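Local coordinates for protein glycoside hydrolase family 43 (PDB 4QQS) that hydrolyses glycosidic bonds, with alpha-L-arabinofuranosidase activity, and probably takes part in xylan degradation, at residues E75-T86 with A127-P137. Residues are numbered along the deposited sequence; the frame is centred on the assembly and turned at random.
With NA (sodium ion), chain D.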
ATOM      1  N   GLU A  75      -2.992  -4.520  -4.662  1.00  6.64           N
ATOM      2  CA  GLU A  75      -1.555  -4.647  -4.881  1.00  8.50           C
ATOM      3  C   GLU A  75      -1.327  -5.807  -5.819  1.00  9.72           C
ATOM      4  O   GLU A  75      -2.031  -6.811  -5.742  1.00 10.71           O
ATOM      5  CB  GLU A  75      -0.812  -4.897  -3.589  1.00  9.89           C
ATOM      6  CG  GLU A  75      -0.921  -3.794  -2.584  1.00 10.57           C
ATOM      7  CD  GLU A  75       0.249  -3.833  -1.581  1.00 12.29           C
ATOM      8  OE1 GLU A  75       1.165  -4.663  -1.728  1.00 11.96           O
ATOM      9  OE2 GLU A  75       0.259  -3.040  -0.631  1.00 13.15           O
ATOM     10  N   VAL A  76      -0.342  -5.660  -6.699  1.00 10.52           N
ATOM     11  CA  VAL A  76      -0.071  -6.637  -7.738  1.00 10.83           C
ATOM     12  C   VAL A  76       1.401  -7.041  -7.757  1.00 11.28           C
ATOM     13  O   VAL A  76       2.277  -6.183  -7.827  1.00 13.49           O
ATOM     14  CB  VAL A  76      -0.473  -6.070  -9.113  1.00 11.23           C
ATOM     15  CG1 VAL A  76      -0.180  -7.063 -10.218  1.00 11.56           C
ATOM     16  CG2 VAL A  76      -1.951  -5.693  -9.121  1.00 11.35           C
ATOM     17  N   ILE A  77       1.652  -8.349  -7.694  1.00 10.27           N
ATOM     18  CA  ILE A  77       3.000  -8.896  -7.827  1.00 10.45           C
ATOM     19  C   ILE A  77       3.099  -9.770  -9.070  1.00  9.79           C
ATOM     20  O   ILE A  77       2.099 -10.275  -9.561  1.00  9.22           O
ATOM     21  CB  ILE A  77       3.435  -9.722  -6.584  1.00 10.94           C
ATOM     22  CG1 ILE A  77       2.565 -10.965  -6.387  1.00 10.99           C
ATOM     23  CG2 ILE A  77       3.409  -8.836  -5.347  1.00 12.31           C
ATOM     24  CD1 ILE A  77       3.051 -11.897  -5.290  1.00 12.37           C
ATOM     25  N   PHE A  78       4.318  -9.914  -9.577  1.00 10.80           N
ATOM     26  CA  PHE A  78       4.617 -10.866 -10.637  1.00 11.35           C
ATOM     27  C   PHE A  78       5.313 -12.059  -9.990  1.00 11.62           C
ATOM     28  O   PHE A  78       6.419 -11.921  -9.465  1.00 12.79           O
ATOM     29  CB  PHE A  78       5.497 -10.216 -11.692  1.00 12.26           C
ATOM     30  CG  PHE A  78       5.781 -11.100 -12.864  1.00 13.63           C
ATOM     31  CD1 PHE A  78       4.791 -11.393 -13.776  1.00 14.58           C
ATOM     32  CD2 PHE A  78       7.045 -11.636 -13.057  1.00 15.31           C
ATOM     33  CE1 PHE A  78       5.056 -12.203 -14.855  1.00 16.23           C
ATOM     34  CE2 PHE A  78       7.306 -12.446 -14.137  1.00 16.53           C
ATOM     35  CZ  PHE A  78       6.307 -12.726 -15.030  1.00 16.86           C
ATOM     36  N   TYR A  79       4.641 -13.212  -9.997  1.00 11.95           N
ATOM     37  CA  TYR A  79       5.050 -14.387  -9.212  1.00 13.38           C
ATOM     38  C   TYR A  79       4.639 -15.601  -9.990  1.00 14.80           C
ATOM     39  O   TYR A  79       3.523 -15.645 -10.482  1.00 14.83           O
ATOM     40  CB  TYR A  79       4.335 -14.375  -7.849  1.00 13.67           C
ATOM     41  CG  TYR A  79       4.602 -15.545  -6.906  1.00 13.77           C
ATOM     42  CD1 TYR A  79       5.786 -15.620  -6.179  1.00 13.84           C
ATOM     43  CD2 TYR A  79       3.652 -16.538  -6.705  1.00 14.42           C
ATOM     44  CE1 TYR A  79       6.017 -16.655  -5.295  1.00 14.18           C
ATOM     45  CE2 TYR A  79       3.889 -17.587  -5.825  1.00 14.44           C
ATOM     46  CZ  TYR A  79       5.073 -17.638  -5.121  1.00 14.45           C
ATOM     47  OH  TYR A  79       5.324 -18.657  -4.226  1.00 15.21           O
ATOM     48  N   ASN A  80       5.542 -16.572 -10.117  1.00 15.60           N
ATOM     49  CA  ASN A  80       5.287 -17.774 -10.900  1.00 17.35           C
ATOM     50  C   ASN A  80       4.769 -17.422 -12.296  1.00 15.81           C
ATOM     51  O   ASN A  80       3.811 -18.012 -12.802  1.00 16.69           O
ATOM     52  CB  ASN A  80       4.324 -18.693 -10.157  1.00 19.84           C
ATOM     53  CG  ASN A  80       4.971 -19.385  -8.957  1.00 22.02           C
ATOM     54  OD1 ASN A  80       6.195 -19.398  -8.798  1.00 23.12           O
ATOM     55  ND2 ASN A  80       4.140 -19.978  -8.112  1.00 22.90           N
ATOM     56  N   ASN A  81       5.432 -16.450 -12.904  1.00 14.99           N
ATOM     57  CA  ASN A  81       5.204 -16.079 -14.292  1.00 14.98           C
ATOM     58  C   ASN A  81       3.785 -15.595 -14.572  1.00 14.79           C
ATOM     59  O   ASN A  81       3.316 -15.696 -15.700  1.00 15.97           O
ATOM     60  CB  ASN A  81       5.575 -17.230 -15.233  1.00 16.30           C
ATOM     61  CG  ASN A  81       6.006 -16.741 -16.593  1.00 17.72           C
ATOM     62  OD1 ASN A  81       6.577 -15.655 -16.719  1.00 19.00           O
ATOM     63  ND2 ASN A  81       5.739 -17.538 -17.622  1.00 18.79           N
ATOM     64  N   LYS A  82       3.108 -15.062 -13.557  1.00 14.24           N
ATOM     65  CA  LYS A  82       1.849 -14.358 -13.794  1.00 14.69           C
ATOM     66  C   LYS A  82       1.658 -13.273 -12.756  1.00 12.27           C
ATOM     67  O   LYS A  82       2.494 -13.098 -11.880  1.00 12.89           O
ATOM     68  CB  LYS A  82       0.645 -15.299 -13.860  1.00 18.01           C
ATOM     69  CG  LYS A  82       0.192 -15.922 -12.572  1.00 21.16           C
ATOM     70  CD  LYS A  82      -1.019 -16.802 -12.884  1.00 23.72           C
ATOM     71  CE  LYS A  82      -1.699 -17.346 -11.654  1.00 25.66           C
ATOM     72  NZ  LYS A  82      -2.931 -18.108 -11.999  1.00 26.85           N
ATOM     73  N   PHE A  83       0.564 -12.527 -12.895  1.00 10.99           N
ATOM     74  CA  PHE A  83       0.272 -11.422 -11.995  1.00 10.56           C
ATOM     75  C   PHE A  83      -0.778 -11.827 -10.989  1.00  9.98           C
ATOM     76  O   PHE A  83      -1.804 -12.387 -11.350  1.00 10.89           O
ATOM     77  CB  PHE A  83      -0.172 -10.189 -12.783  1.00 10.85           C
ATOM     78  CG  PHE A  83       0.854  -9.733 -13.769  1.00 11.91           C
ATOM     79  CD1 PHE A  83       0.914 -10.286 -15.038  1.00 13.14           C
ATOM     80  CD2 PHE A  83       1.811  -8.803 -13.409  1.00 13.19           C
ATOM     81  CE1 PHE A  83       1.892  -9.898 -15.929  1.00 14.57           C
ATOM     82  CE2 PHE A  83       2.785  -8.408 -14.306  1.00 14.70           C
ATOM     83  CZ  PHE A  83       2.819  -8.957 -15.560  1.00 15.54           C
ATOM     84  N   TYR A  84      -0.506 -11.552  -9.719  1.00  8.93           N
ATOM     85  CA  TYR A  84      -1.446 -11.798  -8.634  1.00  8.33           C
ATOM     86  C   TYR A  84      -1.808 -10.474  -7.986  1.00  8.47           C
ATOM     87  O   TYR A  84      -0.936  -9.690  -7.638  1.00  9.64           O
ATOM     88  CB  TYR A  84      -0.853 -12.714  -7.568  1.00  9.37           C
ATOM     89  CG  TYR A  84      -0.694 -14.148  -7.993  1.00 10.88           C
ATOM     90  CD1 TYR A  84       0.432 -14.569  -8.666  1.00 12.39           C
ATOM     91  CD2 TYR A  84      -1.668 -15.091  -7.695  1.00 12.96           C
ATOM     92  CE1 TYR A  84       0.595 -15.879  -9.036  1.00 14.85           C
ATOM     93  CE2 TYR A  84      -1.517 -16.413  -8.074  1.00 15.20           C
ATOM     94  CZ  TYR A  84      -0.379 -16.800  -8.743  1.00 16.53           C
ATOM     95  OH  TYR A  84      -0.191 -18.110  -9.123  1.00 19.14           O
ATOM     96  N   MET A  85      -3.109 -10.253  -7.820  1.00  8.17           N
ATOM     97  CA  MET A  85      -3.634  -9.073  -7.165  1.00  7.65           C
ATOM     98  C   MET A  85      -4.302  -9.458  -5.854  1.00  7.52           C
ATOM     99  O   MET A  85      -5.152 -10.337  -5.824  1.00  8.20           O
ATOM    100  CB  MET A  85      -4.671  -8.375  -8.040  1.00  8.06           C
ATOM    101  CG  MET A  85      -5.238  -7.100  -7.409  1.00  8.63           C
ATOM    102  SD  MET A  85      -6.536  -6.297  -8.368  1.00  9.17           S
ATOM    103  CE  MET A  85      -5.606  -5.627  -9.741  1.00 10.12           C
ATOM    104  N   THR A  86      -3.917  -8.791  -4.778  1.00  7.25           N
ATOM    105  CA  THR A  86      -4.688  -8.821  -3.551  1.00  7.09           C
ATOM    106  C   THR A  86      -5.486  -7.536  -3.453  1.00  6.61           C
ATOM    107  O   THR A  86      -5.093  -6.497  -3.989  1.00  6.84           O
ATOM    108  CB  THR A  86      -3.787  -8.955  -2.301  1.00  7.91           C
ATOM    109  OG1 THR A  86      -2.760  -7.958  -2.337  1.00  8.59           O
ATOM    110  CG2 THR A  86      -3.153 -10.332  -2.219  1.00  8.32           C
ATOM    111  N   ALA A 127      -3.783  -5.918   2.383  1.00  7.18           N
ATOM    112  CA  ALA A 127      -2.848  -6.999   2.132  1.00  7.64           C
ATOM    113  C   ALA A 127      -1.662  -6.543   1.283  1.00  7.40           C
ATOM    114  O   ALA A 127      -1.796  -5.757   0.341  1.00  8.11           O
ATOM    115  CB  ALA A 127      -3.534  -8.153   1.446  1.00  8.89           C
ATOM    116  N   HIS A 128      -0.507  -7.090   1.626  1.00  7.21           N
ATOM    117  CA  HIS A 128       0.740  -6.826   0.940  1.00  6.95           C
ATOM    118  C   HIS A 128       1.530  -8.128   0.948  1.00  7.03           C
ATOM    119  O   HIS A 128       1.860  -8.638   2.003  1.00  6.96           O
ATOM    120  CB  HIS A 128       1.519  -5.736   1.668  1.00  6.94           C
ATOM    121  CG  HIS A 128       2.907  -5.563   1.156  1.00  7.24           C
ATOM    122  ND1 HIS A 128       3.184  -4.989  -0.062  1.00  8.28           N
ATOM    123  CD2 HIS A 128       4.104  -5.925   1.683  1.00  8.24           C
ATOM    124  CE1 HIS A 128       4.493  -5.015  -0.264  1.00  9.24           C
ATOM    125  NE2 HIS A 128       5.075  -5.568   0.781  1.00  9.61           N
ATOM    126  N   ILE A 129       1.816  -8.671  -0.227  1.00  8.62           N
ATOM    127  CA  ILE A 129       2.602  -9.889  -0.326  1.00  8.92           C
ATOM    128  C   ILE A 129       4.040  -9.527  -0.664  1.00  9.10           C
ATOM    129  O   ILE A 129       4.303  -8.862  -1.662  1.00 10.55           O
ATOM    130  CB  ILE A 129       2.018 -10.888  -1.365  1.00  9.88           C
ATOM    131  CG1 ILE A 129       0.615 -11.333  -0.943  1.00 10.48           C
ATOM    132  CG2 ILE A 129       2.939 -12.107  -1.500  1.00 10.06           C
ATOM    133  CD1 ILE A 129      -0.111 -12.207  -1.965  1.00 11.75           C
ATOM    134  N   PHE A 130       4.948  -9.966   0.196  1.00  9.10           N
ATOM    135  CA  PHE A 130       6.389  -9.799   0.061  1.00  9.15           C
ATOM    136  C   PHE A 130       7.005 -11.151  -0.254  1.00  8.86           C
ATOM    137  O   PHE A 130       6.819 -12.099   0.499  1.00  8.94           O
ATOM    138  CB  PHE A 130       6.956  -9.259   1.384  1.00  9.62           C
ATOM    139  CG  PHE A 130       8.461  -9.297   1.466  1.00 10.00           C
ATOM    140  CD1 PHE A 130       9.243  -8.454   0.700  1.00 11.42           C
ATOM    141  CD2 PHE A 130       9.091 -10.191   2.307  1.00 10.23           C
ATOM    142  CE1 PHE A 130      10.633  -8.506   0.782  1.00 12.14           C
ATOM    143  CE2 PHE A 130      10.455 -10.242   2.388  1.00 11.26           C
ATOM    144  CZ  PHE A 130      11.230  -9.401   1.625  1.00 11.66           C
ATOM    145  N   ILE A 131       7.728 -11.229  -1.368  1.00 10.17           N
ATOM    146  CA  ILE A 131       8.449 -12.432  -1.730  1.00 10.93           C
ATOM    147  C   ILE A 131       9.924 -12.216  -1.364  1.00 10.98           C
ATOM    148  O   ILE A 131      10.589 -11.342  -1.921  1.00 12.29           O
ATOM    149  CB  ILE A 131       8.305 -12.762  -3.241  1.00 12.46           C
ATOM    150  CG1 ILE A 131       6.831 -12.796  -3.672  1.00 12.41           C
ATOM    151  CG2 ILE A 131       8.990 -14.082  -3.558  1.00 13.55           C
ATOM    152  CD1 ILE A 131       5.968 -13.764  -2.920  1.00 12.76           C
ATOM    153  N   ASP A 132      10.435 -12.990  -0.412  1.00 10.38           N
ATOM    154  CA  ASP A 132      11.817 -12.815   0.029  1.00 10.77           C
ATOM    155  C   ASP A 132      12.792 -13.337  -1.030  1.00 11.08           C
ATOM    156  O   ASP A 132      12.408 -13.990  -2.002  1.00 11.71           O
ATOM    157  CB  ASP A 132      12.020 -13.521   1.370  1.00 10.50           C
ATOM    158  CG  ASP A 132      13.148 -12.932   2.206  1.00 10.81           C
ATOM    159  OD1 ASP A 132      13.906 -12.060   1.726  1.00 12.03           O
ATOM    160  OD2 ASP A 132      13.271 -13.380   3.359  1.00 12.10           O
ATOM    161  N   GLN A 133      14.067 -13.039  -0.831  1.00 11.97           N
ATOM    162  CA  GLN A 133      15.097 -13.429  -1.781  1.00 13.13           C
ATOM    163  C   GLN A 133      15.133 -14.941  -1.998  1.00 12.62           C
ATOM    164  O   GLN A 133      15.430 -15.404  -3.099  1.00 13.81           O
ATOM    165  CB  GLN A 133      16.458 -12.931  -1.316  1.00 16.27           C
ATOM    166  CG  GLN A 133      16.639 -11.438  -1.460  1.00 19.09           C
ATOM    167  CD  GLN A 133      17.987 -10.978  -0.952  1.00 21.34           C
ATOM    168  OE1 GLN A 133      18.445 -11.412   0.110  1.00 21.29           O
ATOM    169  NE2 GLN A 133      18.641 -10.103  -1.710  1.00 23.22           N
ATOM    170  N   ASP A 134      14.814 -15.706  -0.954  1.00 12.14           N
ATOM    171  CA  ASP A 134      14.788 -17.162  -1.046  1.00 12.47           C
ATOM    172  C   ASP A 134      13.494 -17.695  -1.648  1.00 12.48           C
ATOM    173  O   ASP A 134      13.340 -18.896  -1.769  1.00 13.86           O
ATOM    174  CB  ASP A 134      15.067 -17.810   0.324  1.00 13.59           C
ATOM    175  CG  ASP A 134      13.929 -17.636   1.329  1.00 14.61           C
ATOM    176  OD1 ASP A 134      12.928 -16.947   1.045  1.00 13.98           O
ATOM    177  OD2 ASP A 134      14.056 -18.185   2.450  1.00 17.14           O
ATOM    178  N   GLY A 135      12.586 -16.803  -2.043  1.00 12.10           N
ATOM    179  CA  GLY A 135      11.344 -17.187  -2.688  1.00 12.21           C
ATOM    180  C   GLY A 135      10.165 -17.436  -1.762  1.00 12.17           C
ATOM    181  O   GLY A 135       9.071 -17.750  -2.241  1.00 13.59           O
ATOM    182  N   THR A 136      10.365 -17.311  -0.453  1.00 11.56           N
ATOM    183  CA  THR A 136       9.273 -17.534   0.492  1.00 11.60           C
ATOM    184  C   THR A 136       8.320 -16.336   0.489  1.00 10.61           C
ATOM    185  O   THR A 136       8.762 -15.195   0.638  1.00 10.49           O
ATOM    186  CB  THR A 136       9.800 -17.744   1.925  1.00 12.79           C
ATOM    187  OG1 THR A 136      10.762 -18.808   1.950  1.00 14.92           O
ATOM    188  CG2 THR A 136       8.658 -18.067   2.888  1.00 12.47           C
ATOM    189  N   PRO A 137       7.008 -16.586   0.340  1.00 10.77           N
ATOM    190  CA  PRO A 137       6.026 -15.506   0.407  1.00 10.16           C
ATOM    191  C   PRO A 137       5.550 -15.238   1.828  1.00  9.07           C
ATOM    192  O   PRO A 137       5.358 -16.160   2.627  1.00  9.50           O
ATOM    193  CB  PRO A 137       4.867 -16.046  -0.434  1.00 11.89           C
ATOM    194  CG  PRO A 137       4.992 -17.538  -0.370  1.00 13.59           C
ATOM    195  CD  PRO A 137       6.399 -17.873  -0.045  1.00 12.44           C
TER
HETATM  196 NA    NA D 402      -0.671  -1.379   0.224  1.00  9.85          NA
HETATM  197  O   HOH W   1       1.786  -7.014  -2.702  1.00 12.11           O
HETATM  198  O   HOH W   2      -3.982  -5.705  -1.239  1.00  8.76           O
HETATM  199  O   HOH W   3      -2.568  -2.580   0.136  1.00 14.02           O
HETATM  200  O   HOH W   4       0.997   0.336   1.246  1.00 23.16           O
HETATM  201  O   HOH W   5      -0.611  -0.497  -1.745  1.00 14.02           O
HETATM  202  O   HOH W   6      -0.693  -2.493   2.320  1.00 11.21           O
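Glu-75 and His-128 meet where two neighbouring blades of the five-bladed beta-propeller of this GH43 enzyme face each other. Strands 75-79 and 127-131 run in nearly the same direction, 19° apart, yet their axes come no closer than 7.5 Å, so side chains and waters rather than paired backbones join these two strands. At the inner end His-128 ND1 donates to Glu-75 OE1 at 2.6 Å; the oxygen offers its syn lone pair and lies near the imidazole plane, while carboxylate and ring planes are turned 67° from each other. With CG anti to the backbone N (chi1 171°), the imidazole swings to the side of Glu-75 OE1, and the turn about CB-CG then directs ND1 at it. Water 1 gives OE1 a second hydrogen bond and accepts from Ile-129 N. The other oxygen, OE2, binds, at 2.1 Å, the sodium ion that His-256 and four waters also coordinate. A phenylalanine in place of His-128 would probably leave OE1 without its ring N-H donor, with water 1 and the sodium ion left to hold the carboxylate.

Beside this polar end the apolar packing is tight. Thr-86 CG2 touches Ile-129 CD1 at 3.6 Å, and Ile-77 lays CD1 against Ile-129 CG2 at 3.8 Å, the two isoleucines crossing at about a right angle. Water 2 links Thr-86 OG1 to Ala-127 O by accepting from the hydroxyl and donating to the carbonyl.

Toward the turns the fit loosens: CA separations widen from 6.6 Å for Glu-75 and His-128 to 8.4 Å for Tyr-79 and Ile-131, and Ile-131 is partly exposed. Here the Tyr-79 ring, itself still buried, bridges the blades, its hydroxyl hydrogen-bonded to Gln-165 O and its CE1 resting on Ile-131 CD1 at 3.7 Å.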